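Local atomic coordinates of glutathione S-transferase family protein (Pseudomonas putida, PDB entry 3LXZ), a protein that probably catalyses the conjugation of reduced glutathione to a wide range of hydrophobic electrophiles, as a member of the glutathione S-transferase superfamily. Residues L3-F8 against N15-A20; L22-T27 against D68-T73; T32-Q37 against M209-E214; R47-V52 against L60-V65. All coordinates share one frame; numbering follows the deposited sequence.

Interaction 1: L3-F8 against N15-A20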
# COMPACT_ATOMS: atom_id res chain seq x y z
N LEU A 3 -17.22 13.00 13.01
CA LEU A 3 -16.60 11.87 12.30
C LEU A 3 -17.29 10.56 12.64
O LEU A 3 -17.62 10.30 13.82
CB LEU A 3 -15.11 11.73 12.64
CG LEU A 3 -14.17 12.86 12.27
CD1 LEU A 3 -12.79 12.48 12.78
CD2 LEU A 3 -14.14 13.11 10.78
N LYS A 4 -17.49 9.72 11.63
CA LYS A 4 -18.05 8.40 11.85
C LYS A 4 -17.06 7.38 11.30
O LYS A 4 -16.55 7.56 10.20
CB LYS A 4 -19.37 8.23 11.12
CG LYS A 4 -20.51 9.21 11.47
CD LYS A 4 -21.80 8.72 10.75
CE LYS A 4 -23.09 9.38 11.23
NZ LYS A 4 -22.95 10.84 11.51
N LEU A 5 -16.80 6.32 12.05
CA LEU A 5 -15.91 5.26 11.58
C LEU A 5 -16.73 4.01 11.28
O LEU A 5 -17.28 3.39 12.19
CB LEU A 5 -14.86 4.94 12.64
CG LEU A 5 -13.79 3.94 12.22
CD1 LEU A 5 -12.94 4.47 11.02
CD2 LEU A 5 -12.90 3.69 13.43
N TYR A 6 -16.80 3.63 10.00
CA TYR A 6 -17.51 2.44 9.59
C TYR A 6 -16.56 1.26 9.65
O TYR A 6 -15.49 1.30 9.03
CB TYR A 6 -18.00 2.53 8.13
CG TYR A 6 -19.19 3.45 7.91
CD1 TYR A 6 -19.14 4.78 8.32
CD2 TYR A 6 -20.35 3.00 7.28
CE1 TYR A 6 -20.22 5.63 8.12
CE2 TYR A 6 -21.43 3.85 7.07
CZ TYR A 6 -21.34 5.16 7.49
OH TYR A 6 -22.40 6.03 7.28
N GLY A 7 -16.95 0.22 10.38
CA GLY A 7 -16.18 -1.02 10.36
C GLY A 7 -16.70 -1.98 11.42
O GLY A 7 -17.90 -1.98 11.76
N PHE A 8 -15.83 -2.82 11.93
CA PHE A 8 -16.24 -3.72 12.98
C PHE A 8 -15.04 -3.99 13.85
O PHE A 8 -13.93 -3.99 13.37
CB PHE A 8 -16.90 -4.98 12.40
CG PHE A 8 -16.00 -5.82 11.50
CD1 PHE A 8 -15.79 -5.47 10.14
CD2 PHE A 8 -15.39 -6.97 12.00
CE1 PHE A 8 -14.97 -6.25 9.33
CE2 PHE A 8 -14.58 -7.77 11.19
CZ PHE A 8 -14.36 -7.41 9.86
N ASN A 15 -9.32 -1.29 13.94
CA ASN A 15 -8.77 -1.02 15.27
C ASN A 15 -7.61 -0.01 15.27
O ASN A 15 -7.43 0.79 16.21
CB ASN A 15 -8.46 -2.32 16.02
CG ASN A 15 -9.72 -2.99 16.55
OD1 ASN A 15 -10.73 -2.32 16.83
ND2 ASN A 15 -9.68 -4.31 16.70
N MSE A 16 -6.83 -0.03 14.19
CA MSE A 16 -5.77 0.95 13.98
C MSE A 16 -6.30 2.37 13.92
O MSE A 16 -5.78 3.24 14.60
CB MSE A 16 -4.98 0.60 12.70
CG MSE A 16 -4.16 -0.70 12.72
SE MSE A 16 -3.61 -0.98 10.84
CE MSE A 16 -3.52 -2.96 10.74
N VAL A 17 -7.35 2.62 13.13
CA VAL A 17 -7.95 3.95 13.12
C VAL A 17 -8.55 4.29 14.48
O VAL A 17 -8.36 5.41 14.97
CB VAL A 17 -8.94 4.12 11.99
CG1 VAL A 17 -9.52 5.55 12.01
CG2 VAL A 17 -8.16 3.89 10.65
N LYS A 18 -9.28 3.34 15.06
CA LYS A 18 -9.92 3.54 16.36
C LYS A 18 -8.90 3.95 17.43
O LYS A 18 -9.14 4.94 18.18
CB LYS A 18 -10.69 2.29 16.74
CG LYS A 18 -11.41 2.31 18.09
CD LYS A 18 -12.44 1.16 18.11
CE LYS A 18 -13.17 1.02 19.45
NZ LYS A 18 -14.05 -0.19 19.40
N LEU A 19 -7.75 3.26 17.48
CA LEU A 19 -6.72 3.66 18.44
C LEU A 19 -6.21 5.07 18.20
O LEU A 19 -5.98 5.81 19.15
CB LEU A 19 -5.56 2.66 18.47
CG LEU A 19 -4.49 2.85 19.55
CD1 LEU A 19 -5.11 2.96 20.96
CD2 LEU A 19 -3.54 1.66 19.46
N ALA A 20 -6.05 5.46 16.91
CA ALA A 20 -5.53 6.79 16.58
C ALA A 20 -6.50 7.84 17.11
O ALA A 20 -6.08 8.82 17.73
CB ALA A 20 -5.36 6.95 15.04
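Leu5 of strand 3-7 packs against Val17 and Lys18 of helix 12-23, and the direct contact between the segments is apolar. The closest approach is that of Leu5 CD1 to Val17 CG1, at 3.7 Å. Leu5 CD1 also lies 4.1 Å from Val17 CB. The second methyl, Leu5 CD2, is 4.1 Å from Val17 CG1, so both branches of the leucine share one valine methyl. The two side chains approach at a slant. Leu5 holds CG anti to its own N (chi1 -174°), which carries the forked end up to the helix. With an alanine at this place, Val17 CG1 would probably lose its partner on the strand and a gap would open between sheet and helix.

The contact with Lys18 runs along its base. Leu5 CD2 lies 4.0 Å from the backbone N of Lys18 and 4.2 Å from Lys18 CB. The rest of the lysine is extended, and its charge is used elsewhere: Lys18 NZ makes salt bridges to Asp204 and Glu30.

Further apolar side chains close in around the pair. Pro51 touches Leu5, while Ile66 and Ile70 of helix 63-73 touch Val17. Backbone bonds from Leu5 to Glu29 and Val31 tie in the parallel strand 28-32. Strand 3-7, helix 12-23 and strand 28-32 form the beta-alpha-beta unit that opens the thioredoxin-like N-terminal domain of glutathione S-transferases.

Interaction 2: L22-T27 against D68-T73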
# COMPACT_ATOMS: atom_id res chain seq x y z
N LEU A 22 -8.74 7.51 19.50
CA LEU A 22 -8.75 7.48 20.99
C LEU A 22 -7.49 8.15 21.56
O LEU A 22 -7.57 8.92 22.54
CB LEU A 22 -8.90 6.04 21.48
CG LEU A 22 -10.29 5.40 21.42
CD1 LEU A 22 -10.18 3.90 21.56
CD2 LEU A 22 -11.25 5.99 22.49
N GLU A 23 -6.34 7.90 20.93
CA GLU A 23 -5.07 8.42 21.39
C GLU A 23 -5.10 9.94 21.28
O GLU A 23 -4.61 10.68 22.16
CB GLU A 23 -3.92 7.82 20.58
CG GLU A 23 -2.50 8.15 21.09
CD GLU A 23 -2.19 7.60 22.50
OE1 GLU A 23 -2.61 6.48 22.84
OE2 GLU A 23 -1.51 8.31 23.27
N LYS A 24 -5.75 10.42 20.22
CA LYS A 24 -5.88 11.83 19.95
C LYS A 24 -7.04 12.53 20.72
O LYS A 24 -7.22 13.74 20.58
CB LYS A 24 -6.01 12.05 18.43
CG LYS A 24 -4.71 11.83 17.67
CD LYS A 24 -4.89 12.00 16.14
CE LYS A 24 -4.54 13.40 15.71
NZ LYS A 24 -3.06 13.61 15.73
N GLY A 25 -7.81 11.76 21.50
CA GLY A 25 -8.94 12.27 22.30
C GLY A 25 -10.03 12.86 21.42
O GLY A 25 -10.72 13.79 21.83
N LEU A 26 -10.18 12.32 20.21
CA LEU A 26 -11.19 12.81 19.25
C LEU A 26 -12.55 12.15 19.41
O LEU A 26 -12.66 10.95 19.71
CB LEU A 26 -10.68 12.63 17.81
CG LEU A 26 -9.38 13.36 17.50
CD1 LEU A 26 -8.79 12.91 16.15
CD2 LEU A 26 -9.61 14.87 17.51
N THR A 27 -13.61 12.93 19.19
CA THR A 27 -14.97 12.39 19.19
C THR A 27 -15.23 11.66 17.89
O THR A 27 -14.85 12.15 16.82
CB THR A 27 -16.02 13.52 19.32
OG1 THR A 27 -15.75 14.26 20.50
CG2 THR A 27 -17.42 12.92 19.41
N ASP A 68 -3.64 9.45 7.60
CA ASP A 68 -3.00 10.66 7.11
C ASP A 68 -3.95 11.85 7.11
O ASP A 68 -3.53 12.96 7.50
CB ASP A 68 -2.46 10.45 5.69
CG ASP A 68 -1.07 9.83 5.66
OD1 ASP A 68 -0.37 9.75 6.71
OD2 ASP A 68 -0.69 9.41 4.54
N TYR A 69 -5.20 11.64 6.68
CA TYR A 69 -6.25 12.65 6.74
C TYR A 69 -6.48 13.09 8.17
O TYR A 69 -6.55 14.28 8.43
CB TYR A 69 -7.55 12.12 6.15
CG TYR A 69 -8.67 13.14 6.16
CD1 TYR A 69 -8.75 14.15 5.21
CD2 TYR A 69 -9.66 13.08 7.14
CE1 TYR A 69 -9.81 15.08 5.23
CE2 TYR A 69 -10.71 14.00 7.17
CZ TYR A 69 -10.77 15.00 6.21
OH TYR A 69 -11.81 15.89 6.23
N ILE A 70 -6.57 12.14 9.11
CA ILE A 70 -6.76 12.49 10.52
C ILE A 70 -5.63 13.37 11.07
O ILE A 70 -5.90 14.39 11.73
CB ILE A 70 -7.03 11.25 11.38
CG1 ILE A 70 -8.38 10.64 11.04
CG2 ILE A 70 -7.05 11.59 12.88
CD1 ILE A 70 -8.59 9.25 11.68
N GLU A 71 -4.37 12.99 10.80
CA GLU A 71 -3.22 13.81 11.23
C GLU A 71 -3.29 15.28 10.78
O GLU A 71 -3.05 16.21 11.56
CB GLU A 71 -1.90 13.20 10.75
CG GLU A 71 -1.33 12.11 11.64
CD GLU A 71 -1.44 12.43 13.15
OE1 GLU A 71 -2.32 11.80 13.75
OE2 GLU A 71 -0.69 13.30 13.70
N GLN A 72 -3.60 15.45 9.49
CA GLN A 72 -3.66 16.69 8.80
C GLN A 72 -4.78 17.60 9.30
O GLN A 72 -4.58 18.81 9.41
CB GLN A 72 -3.96 16.36 7.34
CG GLN A 72 -4.14 17.53 6.47
CD GLN A 72 -2.96 17.70 5.63
OE1 GLN A 72 -2.98 17.38 4.42
NE2 GLN A 72 -1.85 18.14 6.26
N THR A 73 -5.93 17.02 9.60
CA THR A 73 -7.14 17.82 9.81
C THR A 73 -7.57 17.94 11.26
O THR A 73 -8.33 18.85 11.61
CB THR A 73 -8.34 17.31 8.97
OG1 THR A 73 -8.68 15.96 9.33
CG2 THR A 73 -8.03 17.43 7.46
O HOH W 1 -3.25 16.30 14.18
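Lys24 and Glu71 form a salt bridge between the end of helix 12-23 and helix 63-73, two helices of the thioredoxin-like N-terminal domain. Lys24 NZ donates to Glu71 OE1 at 2.8 Å. It comes from the syn side of the carboxylate, 29° out of its plane. The lysine chain turns about CG-CD (chi3 95°) and again about CD-CE, and this brings NZ to the acid. Nearer the backbone of Lys24 the contact is apolar. Lys24 CD lies 3.9 Å from Ile70 CG2, and Leu26 CD1 touches the same methyl at 3.9 Å.

A water adds a second route. It accepts from Lys24 NZ at 3.1 Å and donates to Glu71 O at 2.6 Å. Lys24 NZ also donates to the backbone O of Lys77, while Glu71 OE2 accepts from the backbone N of Leu79. The loop after helix 63-73 thus fixes both ends of the ion pair. A methionine in place of Lys24 would probably leave Glu71 without its opposite charge and Lys77 O without this donor.

The turn that presents Lys24 is a Schellman motif. Gly25 takes a positive phi there, and Gly25 N bonds to Leu22 O at 3.0 Å. Farther out, Tyr69 and Thr73 pack on Ala88 and Pro84 of the second subunit. Here the last turn of helix 63-73 closes on itself: Thr73 OG1 donates to Tyr69 O at 2.9 Å, 42° out of the carbonyl plane, and Thr73 N bonds to the same oxygen.

Interaction 3: T32-Q37 against M209-E214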
# COMPACT_ATOMS: atom_id res chain seq x y z
N THR A 32 -21.40 -0.12 12.63
CA THR A 32 -21.14 -1.52 12.25
C THR A 32 -21.31 -1.67 10.73
O THR A 32 -22.37 -1.33 10.18
CB THR A 32 -22.06 -2.51 13.02
OG1 THR A 32 -21.96 -2.22 14.43
CG2 THR A 32 -21.64 -3.98 12.80
N PHE A 33 -20.29 -2.21 10.08
CA PHE A 33 -20.16 -2.25 8.61
C PHE A 33 -19.07 -3.29 8.33
O PHE A 33 -17.96 -3.18 8.85
CB PHE A 33 -19.75 -0.88 8.05
CG PHE A 33 -19.42 -0.89 6.57
CD1 PHE A 33 -20.42 -0.94 5.59
CD2 PHE A 33 -18.11 -0.82 6.16
CE1 PHE A 33 -20.10 -0.93 4.20
CE2 PHE A 33 -17.78 -0.82 4.80
CZ PHE A 33 -18.79 -0.88 3.82
N TYR A 34 -19.39 -4.31 7.55
CA TYR A 34 -18.44 -5.38 7.31
C TYR A 34 -17.84 -5.33 5.89
O TYR A 34 -17.07 -6.23 5.52
CB TYR A 34 -19.14 -6.71 7.50
CG TYR A 34 -19.61 -6.98 8.91
CD1 TYR A 34 -18.70 -7.33 9.93
CD2 TYR A 34 -20.97 -6.87 9.24
CE1 TYR A 34 -19.14 -7.59 11.24
CE2 TYR A 34 -21.43 -7.13 10.53
CZ TYR A 34 -20.52 -7.49 11.53
OH TYR A 34 -21.00 -7.76 12.81
N GLY A 35 -18.22 -4.32 5.12
CA GLY A 35 -17.72 -4.16 3.75
C GLY A 35 -18.13 -5.33 2.90
O GLY A 35 -19.30 -5.75 2.95
N GLY A 36 -17.20 -5.88 2.13
CA GLY A 36 -17.53 -6.97 1.21
C GLY A 36 -18.08 -6.43 -0.11
O GLY A 36 -18.12 -5.21 -0.38
N GLN A 37 -18.52 -7.36 -0.95
CA GLN A 37 -18.81 -7.08 -2.36
C GLN A 37 -20.28 -6.81 -2.72
O GLN A 37 -20.62 -6.66 -3.91
CB GLN A 37 -18.28 -8.24 -3.23
CG GLN A 37 -16.81 -8.57 -2.99
CD GLN A 37 -15.92 -7.35 -3.18
OE1 GLN A 37 -16.10 -6.60 -4.15
NE2 GLN A 37 -14.99 -7.13 -2.25
N MSE A 209 -17.46 -10.14 18.60
CA MSE A 209 -17.01 -11.36 17.94
C MSE A 209 -18.19 -12.27 17.54
O MSE A 209 -18.22 -12.78 16.40
CB MSE A 209 -15.96 -12.10 18.80
CG MSE A 209 -15.50 -13.45 18.21
SE MSE A 209 -14.31 -13.15 16.64
CE MSE A 209 -12.84 -12.29 17.64
N PRO A 210 -19.18 -12.47 18.45
CA PRO A 210 -20.22 -13.44 18.06
C PRO A 210 -21.01 -12.98 16.82
O PRO A 210 -21.36 -13.79 15.94
CB PRO A 210 -21.11 -13.51 19.31
CG PRO A 210 -20.18 -13.16 20.45
CD PRO A 210 -19.29 -12.10 19.87
N ALA A 211 -21.29 -11.68 16.72
CA ALA A 211 -22.03 -11.20 15.53
C ALA A 211 -21.20 -11.33 14.27
O ALA A 211 -21.72 -11.73 13.22
CB ALA A 211 -22.46 -9.76 15.71
N PHE A 212 -19.93 -10.98 14.37
CA PHE A 212 -19.02 -11.16 13.24
C PHE A 212 -19.03 -12.62 12.77
O PHE A 212 -19.25 -12.91 11.59
CB PHE A 212 -17.62 -10.67 13.59
CG PHE A 212 -16.62 -10.95 12.52
CD1 PHE A 212 -16.76 -10.37 11.26
CD2 PHE A 212 -15.57 -11.83 12.76
CE1 PHE A 212 -15.83 -10.63 10.25
CE2 PHE A 212 -14.63 -12.13 11.72
CZ PHE A 212 -14.77 -11.52 10.49
N MSE A 213 -18.86 -13.56 13.70
CA MSE A 213 -18.84 -14.97 13.31
C MSE A 213 -20.18 -15.45 12.75
O MSE A 213 -20.22 -16.33 11.87
CB MSE A 213 -18.40 -15.85 14.49
CG MSE A 213 -17.02 -15.54 15.00
SE MSE A 213 -15.59 -15.78 13.66
CE MSE A 213 -15.97 -17.66 13.24
N GLU A 214 -21.28 -14.90 13.25
CA GLU A 214 -22.60 -15.23 12.73
C GLU A 214 -22.73 -14.70 11.29
O GLU A 214 -23.27 -15.39 10.42
CB GLU A 214 -23.70 -14.65 13.63
CG GLU A 214 -25.12 -15.12 13.30
CD GLU A 214 -25.36 -16.59 13.61
OE1 GLU A 214 -24.79 -17.13 14.59
OE2 GLU A 214 -26.11 -17.23 12.86
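The loop at Tyr34, just after strand 28-32, comes nearest helix 198-218 at Phe212, where the two CA atoms are 8.3 Å apart. That separation is spanned by side chains. Tyr34 carries the contact from the loop, with Phe212 and Ala211 as its partners. Tyr34 CE1 lies 3.7 Å from Phe212 CD1, and Tyr34 CD1 is 3.8 Å from the same atom. The tyrosine carbon arrives at the edge of the Phe212 ring, close to its plane. Phe212 CG stands anti to its N (chi1 174°), and this brings CD1 alongside the tyrosine. At the far end of the ring, Tyr34 OH rests 3.8 Å from Ala211 CB.

The contact belongs to the interface between two domains of the glutathione S-transferase fold. The loop comes from the thioredoxin-like N-terminal domain and the helix from the helical C-terminal domain. Phe8 completes a small aromatic cluster: its ring stacks on that of Phe212 and meets that of Tyr34 at about 45°. The cluster lies near the glutathione site, with the side chain of Tyr34 about 6 Å from that of Val50 and the side chain of Phe212 about 7 Å from that of Ser11.

The chain runs on in an extended course past Tyr34, and Gly35 N sits 3.5 Å above the ring plane of Phe33, over its centre. Gly36 then bonds through its backbone to Gly48.

Interaction 4: R47-V52 against L60-V65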
# COMPACT_ATOMS: atom_id res chain seq x y z
N ARG A 47 -13.59 -0.88 -2.86
CA ARG A 47 -13.07 -2.25 -3.02
C ARG A 47 -13.63 -3.21 -1.96
O ARG A 47 -13.29 -4.40 -1.94
CB ARG A 47 -11.52 -2.22 -2.99
CG ARG A 47 -10.82 -3.57 -3.24
CD ARG A 47 -11.05 -4.10 -4.65
NE ARG A 47 -10.37 -5.38 -4.85
CZ ARG A 47 -10.90 -6.56 -4.55
NH1 ARG A 47 -12.14 -6.62 -4.10
NH2 ARG A 47 -10.20 -7.68 -4.74
N GLY A 48 -14.49 -2.69 -1.10
CA GLY A 48 -15.18 -3.53 -0.11
C GLY A 48 -14.35 -3.71 1.15
O GLY A 48 -14.61 -4.60 1.96
N LYS A 49 -13.33 -2.87 1.31
CA LYS A 49 -12.44 -2.97 2.47
C LYS A 49 -13.00 -2.21 3.66
O LYS A 49 -13.81 -1.34 3.52
CB LYS A 49 -11.05 -2.37 2.17
CG LYS A 49 -10.24 -3.11 1.07
CD LYS A 49 -10.18 -4.62 1.27
CE LYS A 49 -9.63 -5.25 0.02
NZ LYS A 49 -9.43 -6.73 0.08
N VAL A 50 -12.52 -2.57 4.83
CA VAL A 50 -12.84 -1.88 6.05
C VAL A 50 -11.51 -1.36 6.59
O VAL A 50 -10.48 -2.05 6.45
CB VAL A 50 -13.48 -2.92 7.00
CG1 VAL A 50 -13.31 -2.57 8.45
CG2 VAL A 50 -14.94 -3.13 6.61
N PRO A 51 -11.51 -0.16 7.24
CA PRO A 51 -12.61 0.72 7.60
C PRO A 51 -12.89 1.82 6.59
O PRO A 51 -12.12 2.00 5.66
CB PRO A 51 -12.11 1.37 8.88
CG PRO A 51 -10.62 1.51 8.62
CD PRO A 51 -10.25 0.26 7.89
N VAL A 52 -13.95 2.60 6.83
CA VAL A 52 -14.23 3.81 6.05
C VAL A 52 -14.49 4.96 7.04
O VAL A 52 -15.22 4.77 8.02
CB VAL A 52 -15.44 3.60 5.12
CG1 VAL A 52 -15.62 4.79 4.16
CG2 VAL A 52 -15.24 2.37 4.29
N LEU A 60 -13.84 8.33 3.08
CA LEU A 60 -12.46 7.92 2.73
C LEU A 60 -12.25 6.50 3.21
O LEU A 60 -12.58 6.21 4.36
CB LEU A 60 -11.43 8.81 3.44
CG LEU A 60 -11.19 10.24 2.99
CD1 LEU A 60 -10.34 11.01 3.98
CD2 LEU A 60 -10.55 10.28 1.59
N SER A 61 -11.74 5.62 2.34
CA SER A 61 -11.39 4.25 2.70
C SER A 61 -9.87 4.11 2.76
O SER A 61 -9.16 5.04 2.41
CB SER A 61 -11.99 3.26 1.68
OG SER A 61 -11.28 3.34 0.46
N GLU A 62 -9.38 2.94 3.22
CA GLU A 62 -7.93 2.59 3.34
C GLU A 62 -7.32 3.19 4.61
O GLU A 62 -7.14 4.43 4.70
CB GLU A 62 -7.07 3.03 2.13
CG GLU A 62 -7.53 2.42 0.78
CD GLU A 62 -7.34 0.91 0.69
OE1 GLU A 62 -6.41 0.37 1.35
OE2 GLU A 62 -8.09 0.26 -0.07
N THR A 63 -7.00 2.33 5.58
CA THR A 63 -6.43 2.80 6.86
C THR A 63 -5.30 3.82 6.68
O THR A 63 -5.29 4.89 7.32
CB THR A 63 -6.00 1.60 7.76
OG1 THR A 63 -7.19 0.97 8.26
CG2 THR A 63 -5.15 2.07 8.95
N SER A 64 -4.33 3.49 5.83
CA SER A 64 -3.18 4.39 5.67
C SER A 64 -3.65 5.79 5.26
O SER A 64 -3.15 6.79 5.77
CB SER A 64 -2.16 3.84 4.69
OG SER A 64 -2.71 3.75 3.39
N VAL A 65 -4.61 5.85 4.32
CA VAL A 65 -5.15 7.13 3.82
C VAL A 65 -5.92 7.88 4.92
O VAL A 65 -5.72 9.11 5.14
CB VAL A 65 -6.08 6.88 2.59
CG1 VAL A 65 -6.89 8.17 2.20
CG2 VAL A 65 -5.27 6.34 1.43
O HOH W 2 -8.06 -0.39 5.14
O HOH W 3 -10.59 0.51 4.00
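Pro51 and Thr63 meet at the close side of this contact. Thr63 OG1 lies 3.2 Å from Pro51 CD and 3.5 Å from Pro51 CG, and the two side chains cross at about a right angle. Thr63 OG1 also hydrogen-bonds to Tyr13 O, which fixes its rotation. Next to this, Val52 packs on the strand backbone. Its CG1, anti to the backbone N (chi1 -172°), is 3.4 Å from Leu60 O. Val52 CA makes a CH-O contact with that same oxygen, also at 3.4 Å.

The other side is looser and bridged by two waters. Pro51 O and Glu62 N stand 3.8 Å apart, and one water joins them: it donates to Pro51 O and accepts from Glu62 N at 2.8 Å. A second water donates to Val50 O at 3.2 Å and accepts from Thr63 N at 3.0 Å. Lys49 and Glu62 barely touch, through Lys49 CG and Glu62 OE2. That carboxylate oxygen is bonded instead to Tyr100 OH of the second subunit, and Ser61 OG to Glu92 of the same subunit.

Glu62 is the N-cap of helix 63-73. A cis-proline such as Pro51, just before the third strand, is a hallmark of the thioredoxin fold, and here it packs on Tyr13 and Tyr14 of helix 12-23. In glutathione S-transferases the cis-proline loop forms part of the glutathione site; Lys49, Val50 and Thr63 bind glutathione in this protein.

Interactions 1 and 4 are buried and lie on the same sheet, joined where Tyr6 N meets Val52 O. Interactions 2 and 3 are only partly buried, near opposite ends of the set, with centres about 25 Å apart. Helix 12-23 serves interactions 1 and 2, whose apolar parts run together through Val17 and Ile70. Helix 63-73 serves interactions 2 and 4, and both also touch the second subunit. Chemistry follows place: aliphatic packing between sheet and helix in interaction 1, an ion pair at the helix ends in interaction 2, aromatic contact between domains in interaction 3, and water-bridged backbone at the glutathione site in interaction 4.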